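Acyl-CoA dehydrogenase (Slackia heliotrinireducens, PDB 4RM7) belongs to the acyl-CoA dehydrogenase family, combining helical N- and C-terminal domains with a middle beta domain, although its specific function is not established. Local coordinates at residues L254-A259 with S353-D358. Residues are numbered along the deposited sequence; the frame is centred on the assembly and turned at random.
Sequences LGEAQA and SSIWQD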
ATOM      1  N   LEU A 254      -4.679   2.186  19.709  1.00 30.58           N
ATOM      2  CA  LEU A 254      -5.417   3.360  19.285  1.00 34.40           C
ATOM      3  C   LEU A 254      -4.991   4.584  20.104  1.00 40.91           C
ATOM      4  O   LEU A 254      -4.727   5.668  19.578  1.00 41.10           O
ATOM      5  CB  LEU A 254      -6.906   3.097  19.442  1.00 33.90           C
ATOM      6  CG  LEU A 254      -7.857   4.278  19.319  1.00 41.79           C
ATOM      7  CD1 LEU A 254      -7.758   4.909  17.925  1.00 35.54           C
ATOM      8  CD2 LEU A 254      -9.282   3.822  19.650  1.00 35.94           C
ATOM      9  N   GLY A 255      -4.930   4.391  21.407  1.00 34.24           N
ATOM     10  CA  GLY A 255      -4.537   5.446  22.305  1.00 29.35           C
ATOM     11  C   GLY A 255      -3.148   5.948  21.991  1.00 34.57           C
ATOM     12  O   GLY A 255      -2.936   7.156  21.883  1.00 38.11           O
ATOM     13  N   GLU A 256      -2.189   5.039  21.854  1.00 33.27           N
ATOM     14  CA  GLU A 256      -0.820   5.469  21.615  1.00 34.18           C
ATOM     15  C   GLU A 256      -0.727   6.166  20.257  1.00 36.17           C
ATOM     16  O   GLU A 256      -0.077   7.206  20.130  1.00 35.93           O
ATOM     17  CB  GLU A 256       0.146   4.292  21.681  1.00 34.29           C
ATOM     18  CG  GLU A 256       0.236   3.648  23.040  1.00 36.59           C
ATOM     19  CD  GLU A 256       1.497   2.812  23.188  1.00 42.03           C
ATOM     20  OE1 GLU A 256       1.395   1.572  23.326  1.00 41.98           O
ATOM     21  OE2 GLU A 256       2.598   3.398  23.177  1.00 44.02           O
ATOM     22  N   ALA A 257      -1.377   5.580  19.249  1.00 28.61           N
ATOM     23  CA  ALA A 257      -1.416   6.162  17.918  1.00 32.73           C
ATOM     24  C   ALA A 257      -1.984   7.577  17.983  1.00 38.15           C
ATOM     25  O   ALA A 257      -1.496   8.506  17.337  1.00 44.62           O
ATOM     26  CB  ALA A 257      -2.261   5.276  16.963  1.00 29.06           C
ATOM     27  N   GLN A 258      -3.012   7.741  18.796  1.00 32.56           N
ATOM     28  CA  GLN A 258      -3.640   9.037  18.933  1.00 33.24           C
ATOM     29  C   GLN A 258      -2.651  10.059  19.523  1.00 38.05           C
ATOM     30  O   GLN A 258      -2.695  11.245  19.176  1.00 44.55           O
ATOM     31  CB  GLN A 258      -4.897   8.914  19.799  1.00 31.66           C
ATOM     32  CG  GLN A 258      -5.628  10.212  19.997  1.00 37.04           C
ATOM     33  CD  GLN A 258      -6.173  10.755  18.698  1.00 44.91           C
ATOM     34  OE1 GLN A 258      -7.085  10.180  18.128  1.00 48.80           O
ATOM     35  NE2 GLN A 258      -5.616  11.871  18.223  1.00 47.83           N
ATOM     36  N   ALA A 259      -1.758   9.592  20.404  1.00 35.61           N
ATOM     37  CA  ALA A 259      -0.775  10.463  21.052  1.00 37.80           C
ATOM     38  C   ALA A 259       0.261  10.939  20.037  1.00 42.84           C
ATOM     39  O   ALA A 259       0.661  12.105  20.039  1.00 52.32           O
ATOM     40  CB  ALA A 259      -0.098   9.742  22.200  1.00 37.74           C
ATOM     41  N   SER A 353       8.866   7.950  18.586  1.00 44.78           N
ATOM     42  CA  SER A 353       9.671   6.781  18.246  1.00 44.40           C
ATOM     43  C   SER A 353       9.443   5.586  19.197  1.00 48.26           C
ATOM     44  O   SER A 353       9.576   4.440  18.779  1.00 57.57           O
ATOM     45  CB  SER A 353      11.162   7.156  18.215  1.00 51.17           C
ATOM     46  OG  SER A 353      11.592   7.716  19.448  1.00 59.58           O
ATOM     47  N   SER A 354       9.112   5.840  20.463  1.00 44.03           N
ATOM     48  CA  SER A 354       8.709   4.759  21.364  1.00 37.34           C
ATOM     49  C   SER A 354       7.350   4.237  20.954  1.00 40.20           C
ATOM     50  O   SER A 354       7.118   3.030  20.927  1.00 40.46           O
ATOM     51  CB  SER A 354       8.630   5.213  22.813  1.00 39.16           C
ATOM     52  OG  SER A 354       9.678   6.098  23.114  1.00 54.23           O
ATOM     53  N   ILE A 355       6.439   5.156  20.648  1.00 44.18           N
ATOM     54  CA  ILE A 355       5.102   4.775  20.246  1.00 36.77           C
ATOM     55  C   ILE A 355       5.157   3.859  19.028  1.00 43.02           C
ATOM     56  O   ILE A 355       4.491   2.835  18.967  1.00 51.39           O
ATOM     57  CB  ILE A 355       4.270   6.007  19.941  1.00 39.48           C
ATOM     58  CG1 ILE A 355       3.966   6.748  21.246  1.00 35.46           C
ATOM     59  CG2 ILE A 355       2.985   5.626  19.145  1.00 32.71           C
ATOM     60  CD1 ILE A 355       3.324   8.125  21.019  1.00 40.31           C
ATOM     61  N   TRP A 356       5.980   4.233  18.066  1.00 43.71           N
ATOM     62  CA  TRP A 356       6.137   3.469  16.841  1.00 40.85           C
ATOM     63  C   TRP A 356       6.595   2.054  17.155  1.00 39.02           C
ATOM     64  O   TRP A 356       6.086   1.083  16.617  1.00 43.41           O
ATOM     65  CB  TRP A 356       7.136   4.186  15.935  1.00 35.08           C
ATOM     66  CG  TRP A 356       7.510   3.481  14.712  1.00 34.21           C
ATOM     67  CD1 TRP A 356       6.694   3.193  13.643  1.00 35.22           C
ATOM     68  CD2 TRP A 356       8.824   3.022  14.355  1.00 34.08           C
ATOM     69  NE1 TRP A 356       7.426   2.560  12.657  1.00 37.41           N
ATOM     70  CE2 TRP A 356       8.732   2.448  13.063  1.00 36.96           C
ATOM     71  CE3 TRP A 356      10.064   3.028  15.003  1.00 35.47           C
ATOM     72  CZ2 TRP A 356       9.836   1.893  12.409  1.00 36.89           C
ATOM     73  CZ3 TRP A 356      11.159   2.460  14.360  1.00 39.35           C
ATOM     74  CH2 TRP A 356      11.035   1.897  13.078  1.00 42.14           C
ATOM     75  N   GLN A 357       7.570   1.951  18.038  1.00 40.21           N
ATOM     76  CA  GLN A 357       8.053   0.655  18.483  1.00 45.15           C
ATOM     77  C   GLN A 357       6.997  -0.138  19.247  1.00 44.59           C
ATOM     78  O   GLN A 357       6.842  -1.324  19.009  1.00 52.13           O
ATOM     79  CB  GLN A 357       9.296   0.843  19.341  1.00 40.86           C
ATOM     80  CG  GLN A 357      10.486   1.362  18.546  1.00 44.63           C
ATOM     81  CD  GLN A 357      11.674   1.706  19.426  1.00 61.29           C
ATOM     82  OE1 GLN A 357      11.535   2.072  20.597  1.00 70.68           O
ATOM     83  NE2 GLN A 357      12.847   1.596  18.863  1.00 69.39           N
ATOM     84  N   ASP A 358       6.289   0.514  20.166  1.00 41.37           N
ATOM     85  CA  ASP A 358       5.174  -0.117  20.875  1.00 39.45           C
ATOM     86  C   ASP A 358       4.172  -0.688  19.886  1.00 36.46           C
ATOM     87  O   ASP A 358       3.782  -1.868  19.960  1.00 33.67           O
ATOM     88  CB  ASP A 358       4.444   0.872  21.796  1.00 43.43           C
ATOM     89  CG  ASP A 358       5.285   1.323  22.975  1.00 53.66           C
ATOM     90  OD1 ASP A 358       6.262   0.631  23.340  1.00 58.18           O
ATOM     91  OD2 ASP A 358       4.958   2.380  23.549  1.00 67.17           O
TER
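Ile355 presses both ends of its branched side chain against the backbone of Glu256, forming the tightly packed part of this helix contact. Ile355 CG2 lies 3.6 Å from Glu256 O, and Ile355 CD1 also comes within 3.6 Å of Glu256 O. Ile355 CD1 reaches on to Ala259 CB at 4.0 Å, one helical turn further along. With CG1 set anti to its carbonyl carbon (chi1 -70°) and the chain extended beyond it, CG2 and CD1 are turned together toward Glu256 O, and both meet that oxygen from the Ile355 side. The backbones come nearest at Glu256 CA and Ile355 CA, 6.1 Å apart.

Beside the apolar patch, Glu256 and Asp358 cross at about a right angle, their carboxylate planes turned 54° apart. Glu256 OE2 and Asp358 OD2 stand 2.6 Å from each other, a spacing consistent with a proton shared between the two acids, although this is an inference from distance alone. The other oxygens are anchored elsewhere: Glu256 OE1 is hydrogen-bonded to Tyr362 OH, and Asp358 OD1 to the backbone N of Gln207.

The looser flank lies at Ser354, which is partly exposed and whose CB stays 6.3 Å from Glu256 OE2, whereas every touching residue is buried. Altogether 211 Å² is buried between segments whose axes approach to 9.5 Å and run nearly antiparallel, at 153°.

The contact joins helix 234-270 to helix 351-362 within the helical C-terminal domain. Helix 316-341 packs against both, at Ala257 and Ile355, while Ser81 of helix 70-84 touches Glu256 and Arg36 of helix 29-38 touches Asp358. On the far side of helix 351-362, Trp356 stacks on Trp356 of a second subunit.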